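Antifreeze protein (Marinomonas primoryensis, PDB 5JUH) forms the calcium-binding C-terminal RTX domain of a giant adhesin that holds its Antarctic bacterium to diatoms and ice. Local coordinates at residues Asp113-Ala116 and Ala117-Ala120; Gly80-Ser83 and Leu84-Leu88. One frame throughout, in Å; residues are numbered along the deposited sequence.

Contact 1: residues Asp113-Ala116 and Ala117-Ala120; sequences DFNA and AEDA. With CA (calcium ion), chain I; CA (calcium ion), chain G.
Asn115 and Asp119 clasp each other across a tight reversal before strand 120-122, built as an Asx turn overlapping a type I beta turn. The dense part gathers backbone N-H groups round two oxygens. Asn115 O receives two N-H groups: Asp119 N, at 2.8 Å, comes nearly in line with the carbonyl bond, while Glu118 N, at 2.9 Å, sits above the carbonyl plane. In return Asp119 OD2 accepts from Asn115 N at 2.8 Å (N-H...O 161°), using its anti side, with the donor 30° out of the carboxylate plane. The inner flank is closed by the Phe114 ring, whose CE1 lies 3.6 Å from Asp119 CB; Phe97 and Ile188 cover the ring further. Asp119 OD1 turns to a calcium ion that Leu91, Gly93, Asp95 and two waters also bind, so hydrogen bond and metal together should fix the carboxylate's rotation. The outer flank is looser and watery. Asn115 stretches its amide outward, CG trans to N (chi1 179°), bending OD1 back to Ala117 N. Glu118 grips a second calcium, shared with Glu92, through both oxygens. One water joins the two side chains, accepting from Asn115 ND2 at 2.9 Å and donating to Glu118 OE2 at 2.7 Å.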
loop_
_atom_site.group_PDB
_atom_site.type_symbol
_atom_site.label_atom_id
_atom_site.label_comp_id
_atom_site.label_asym_id
_atom_site.label_seq_id
_atom_site.Cartn_x
_atom_site.Cartn_y
_atom_site.Cartn_z
ATOM N N ASP A 113 1.619 -10.935 -4.036
ATOM C CA ASP A 113 2.553 -11.474 -3.088
ATOM C C ASP A 113 3.062 -10.351 -2.169
ATOM O O ASP A 113 4.302 -10.282 -1.898
ATOM C CB ASP A 113 3.733 -12.145 -3.818
ATOM C CG ASP A 113 4.619 -11.083 -4.579
ATOM O OD1 ASP A 113 4.082 -10.003 -5.038
ATOM O OD2 ASP A 113 5.827 -11.407 -4.723
ATOM N N PHE A 114 2.154 -9.512 -1.637
ATOM C CA PHE A 114 2.638 -8.422 -0.799
ATOM C C PHE A 114 3.166 -9.042 0.513
ATOM O O PHE A 114 2.378 -9.628 1.243
ATOM C CB PHE A 114 1.511 -7.455 -0.489
ATOM C CG PHE A 114 1.947 -6.233 0.300
ATOM C CD1 PHE A 114 2.600 -5.245 -0.370
ATOM C CD2 PHE A 114 1.745 -6.100 1.661
ATOM C CE1 PHE A 114 3.041 -4.149 0.257
ATOM C CE2 PHE A 114 2.168 -4.941 2.368
ATOM C CZ PHE A 114 2.831 -4.013 1.633
ATOM N N ASN A 115 4.404 -8.720 0.838
ATOM C CA ASN A 115 5.028 -9.169 2.085
ATOM C C ASN A 115 5.224 -7.923 2.912
ATOM O O ASN A 115 6.141 -7.133 2.676
ATOM C CB ASN A 115 6.329 -9.873 1.786
ATOM C CG ASN A 115 7.043 -10.335 3.016
ATOM O OD1 ASN A 115 6.659 -10.034 4.144
ATOM N ND2 ASN A 115 8.148 -11.000 2.838
ATOM N N ALA A 116 4.500 -7.817 4.022
ATOM C CA ALA A 116 4.467 -6.588 4.812
ATOM C C ALA A 116 5.838 -6.331 5.494
ATOM O O ALA A 116 6.082 -5.178 5.936
ATOM C CB ALA A 116 3.375 -6.564 5.894
ATOM N N ALA A 117 6.635 -7.378 5.735
ATOM C CA ALA A 117 7.949 -7.156 6.333
ATOM C C ALA A 117 8.985 -6.615 5.362
ATOM O O ALA A 117 10.043 -6.147 5.815
ATOM C CB ALA A 117 8.498 -8.492 6.790
ATOM N N GLU A 118 8.629 -6.490 4.075
ATOM C CA GLU A 118 9.677 -6.147 3.060
ATOM C C GLU A 118 9.139 -5.086 2.039
ATOM O O GLU A 118 9.756 -4.072 1.802
ATOM C CB GLU A 118 10.194 -7.419 2.273
ATOM C CG GLU A 118 10.990 -8.279 3.186
ATOM C CD GLU A 118 11.528 -9.533 2.589
ATOM O OE1 GLU A 118 12.006 -9.462 1.470
ATOM O OE2 GLU A 118 11.455 -10.586 3.341
ATOM N N ASP A 119 7.972 -5.362 1.469
ATOM C CA ASP A 119 7.410 -4.551 0.431
ATOM C C ASP A 119 6.724 -3.297 1.006
ATOM O O ASP A 119 6.536 -3.144 2.197
ATOM C CB ASP A 119 6.388 -5.416 -0.322
ATOM C CG ASP A 119 6.976 -6.620 -0.984
ATOM O OD1 ASP A 119 8.122 -6.692 -1.491
ATOM O OD2 ASP A 119 6.185 -7.617 -1.094
ATOM N N ALA A 120 6.296 -2.403 0.077
ATOM C CA ALA A 120 5.633 -1.157 0.469
ATOM C C ALA A 120 4.629 -0.759 -0.572
ATOM O O ALA A 120 4.690 -1.214 -1.661
ATOM C CB ALA A 120 6.671 -0.042 0.599
HETATM CA CA CA I . 12.009 -12.028 1.465
HETATM CA CA CA G . 9.009 -8.570 -2.636
HETATM O O HOH W 1 9.816 -11.992 5.010
HETATM O O HOH W 2 4.909 -3.241 4.382
HETATM O O HOH W 3 6.763 -8.995 -3.302
HETATM O O HOH W 4 8.924 -10.113 -0.827
HETATM O O HOH W 5 10.420 -13.407 2.520
#

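Contact 2: residues Gly80-Ser83 and Leu84-Leu88; sequences GDDS and LVDTL. With CA (calcium ion), chain E; CA (calcium ion), chain D.
Asp82 OD2 is held between two calcium ions, 2.2 Å from the calcium of chain D and 2.6 Å from that of chain E, and faces Asp86 across a turn of the RTX parallel beta-roll. The turn carries the chain from strand 76-78 in one sheet to strand 87-89 in the other. Asp86 answers in the complementary way: its OD2 also bridges the pair, at 2.4 Å from the chain E calcium. The two carboxylates thus exchange roles. Asp82 chelates the chain E ion with both oxygens and lends OD2 to its neighbour; Asp86 chelates the chain D ion, with OD1 at 2.5 Å from that calcium, and lends OD2 back. Between them, Asp82 OD2 and Asp86 OD2 approach to 2.8 Å, a spacing of two acceptors that would probably be repulsive without the shared cations.

The torsions suit this exchange. Asp82 tucks its carboxylate between its own backbone N and carbonyl carbon (chi1 64°), pointing into the bend, whereas Asp86 has CG beside the backbone N (chi1 -62°) and reaches back from the residue just before strand 87-89. The backbone contributes as well, with Leu84 O only 2.3 Å from the chain E calcium. Asp109 completes that site from the next turn of the roll, and Gly79 O completes the other.

Each ion reaches seven ligand atoms, but their hydration differs: three waters lie on the chain D calcium, two on the chain E calcium. One of the latter two also ties in the beginning of the turn, lying 2.7 Å from Gly80 O, to which it probably donates.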
loop_
_atom_site.group_PDB
_atom_site.type_symbol
_atom_site.label_atom_id
_atom_site.label_comp_id
_atom_site.label_asym_id
_atom_site.label_seq_id
_atom_site.Cartn_x
_atom_site.Cartn_y
_atom_site.Cartn_z
ATOM N N GLY A 80 0.114 1.505 -14.221
ATOM C CA GLY A 80 -0.462 2.694 -14.869
ATOM C C GLY A 80 -1.565 3.397 -14.197
ATOM O O GLY A 80 -2.283 2.806 -13.420
ATOM N N ASP A 81 -1.750 4.684 -14.539
ATOM C CA ASP A 81 -2.961 5.378 -14.081
ATOM C C ASP A 81 -4.000 5.044 -15.203
ATOM O O ASP A 81 -4.242 5.846 -16.107
ATOM C CB ASP A 81 -2.788 6.851 -13.923
ATOM C CG ASP A 81 -1.953 7.255 -12.784
ATOM O OD1 ASP A 81 -1.909 6.575 -11.733
ATOM O OD2 ASP A 81 -1.212 8.332 -12.922
ATOM N N ASP A 82 -4.644 3.854 -15.128
ATOM C CA ASP A 82 -5.343 3.158 -16.254
ATOM C C ASP A 82 -6.783 2.864 -15.795
ATOM O O ASP A 82 -7.190 3.357 -14.773
ATOM C CB ASP A 82 -4.595 1.904 -16.751
ATOM C CG ASP A 82 -4.497 0.768 -15.649
ATOM O OD1 ASP A 82 -5.111 1.026 -14.600
ATOM O OD2 ASP A 82 -3.856 -0.265 -16.002
ATOM N N SER A 83 -7.526 1.979 -16.493
ATOM C CA SER A 83 -8.897 1.538 -16.152
ATOM C C SER A 83 -9.021 0.054 -16.166
ATOM O O SER A 83 -10.122 -0.479 -16.289
ATOM C CB SER A 83 -9.895 2.121 -17.148
ATOM O OG SER A 83 -9.617 3.506 -17.335
ATOM N N LEU A 84 -7.922 -0.639 -15.960
ATOM C CA LEU A 84 -7.883 -2.060 -16.087
ATOM C C LEU A 84 -7.144 -2.736 -14.949
ATOM O O LEU A 84 -6.221 -2.161 -14.413
ATOM C CB LEU A 84 -7.228 -2.495 -17.397
ATOM C CG LEU A 84 -7.812 -1.958 -18.731
ATOM C CD1 LEU A 84 -6.925 -2.208 -19.911
ATOM C CD2 LEU A 84 -9.176 -2.596 -18.940
ATOM N N VAL A 85 -7.549 -3.943 -14.646
ATOM C CA VAL A 85 -6.815 -4.728 -13.646
ATOM C C VAL A 85 -5.510 -5.201 -14.178
ATOM O O VAL A 85 -5.423 -5.933 -15.169
ATOM C CB VAL A 85 -7.661 -5.955 -13.204
ATOM C CG1 VAL A 85 -6.854 -6.811 -12.272
ATOM C CG2 VAL A 85 -8.949 -5.526 -12.527
ATOM N N ASP A 86 -4.464 -4.893 -13.434
ATOM C CA ASP A 86 -3.139 -5.496 -13.646
ATOM C C ASP A 86 -2.827 -6.429 -12.497
ATOM O O ASP A 86 -3.294 -6.169 -11.392
ATOM C CB ASP A 86 -2.043 -4.428 -13.704
ATOM C CG ASP A 86 -2.169 -3.429 -14.830
ATOM O OD1 ASP A 86 -1.642 -3.677 -15.889
ATOM O OD2 ASP A 86 -2.758 -2.397 -14.631
ATOM N N THR A 87 -2.076 -7.470 -12.799
ATOM C CA THR A 87 -1.603 -8.366 -11.720
ATOM C C THR A 87 -0.123 -8.019 -11.506
ATOM O O THR A 87 0.666 -8.115 -12.405
ATOM C CB THR A 87 -1.833 -9.834 -12.203
ATOM O OG1 THR A 87 -3.229 -9.942 -12.434
ATOM C CG2 THR A 87 -1.406 -10.767 -11.215
ATOM N N LEU A 88 0.218 -7.684 -10.307
ATOM C CA LEU A 88 1.536 -7.178 -9.943
ATOM C C LEU A 88 2.150 -8.211 -9.008
ATOM O O LEU A 88 1.510 -8.600 -8.020
ATOM C CB LEU A 88 1.480 -5.813 -9.165
ATOM C CG LEU A 88 0.645 -4.713 -9.906
ATOM C CD1 LEU A 88 0.705 -3.460 -8.981
ATOM C CD2 LEU A 88 1.267 -4.384 -11.206
HETATM CA CA CA E . -4.381 -1.060 -13.546
HETATM CA CA CA D . -2.144 -1.414 -16.823
HETATM O O HOH W 6 -2.605 0.226 -12.693
HETATM O O HOH W 7 -0.042 -1.983 -17.747
HETATM O O HOH W 8 -3.464 -2.637 -18.358
HETATM O O HOH W 9 -2.213 0.131 -18.558
HETATM O O HOH W 10 -6.005 -0.220 -11.904
#

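In the fold
Contact 2 comes first along the chain, in the turn leading into strand 87-89; contact 1 follows, between strands 110-111 and 120-122. Their centres lie 19 Å apart. Strands 87-89 and 110-111 are parallel neighbours in one sheet, and strand 120-122 belongs to the second, so both contacts are connections from one sheet to the other. They meet only lightly, where Asp113 OD1 comes within 4.2 Å of Leu88 O, and Asp113 is hydrogen-bonded to Gly90 and Leu91 just beyond strand 87-89. With calcium held at both turns, successive coils of the roll are tied together, consistent with an RTX domain whose fold depends on calcium.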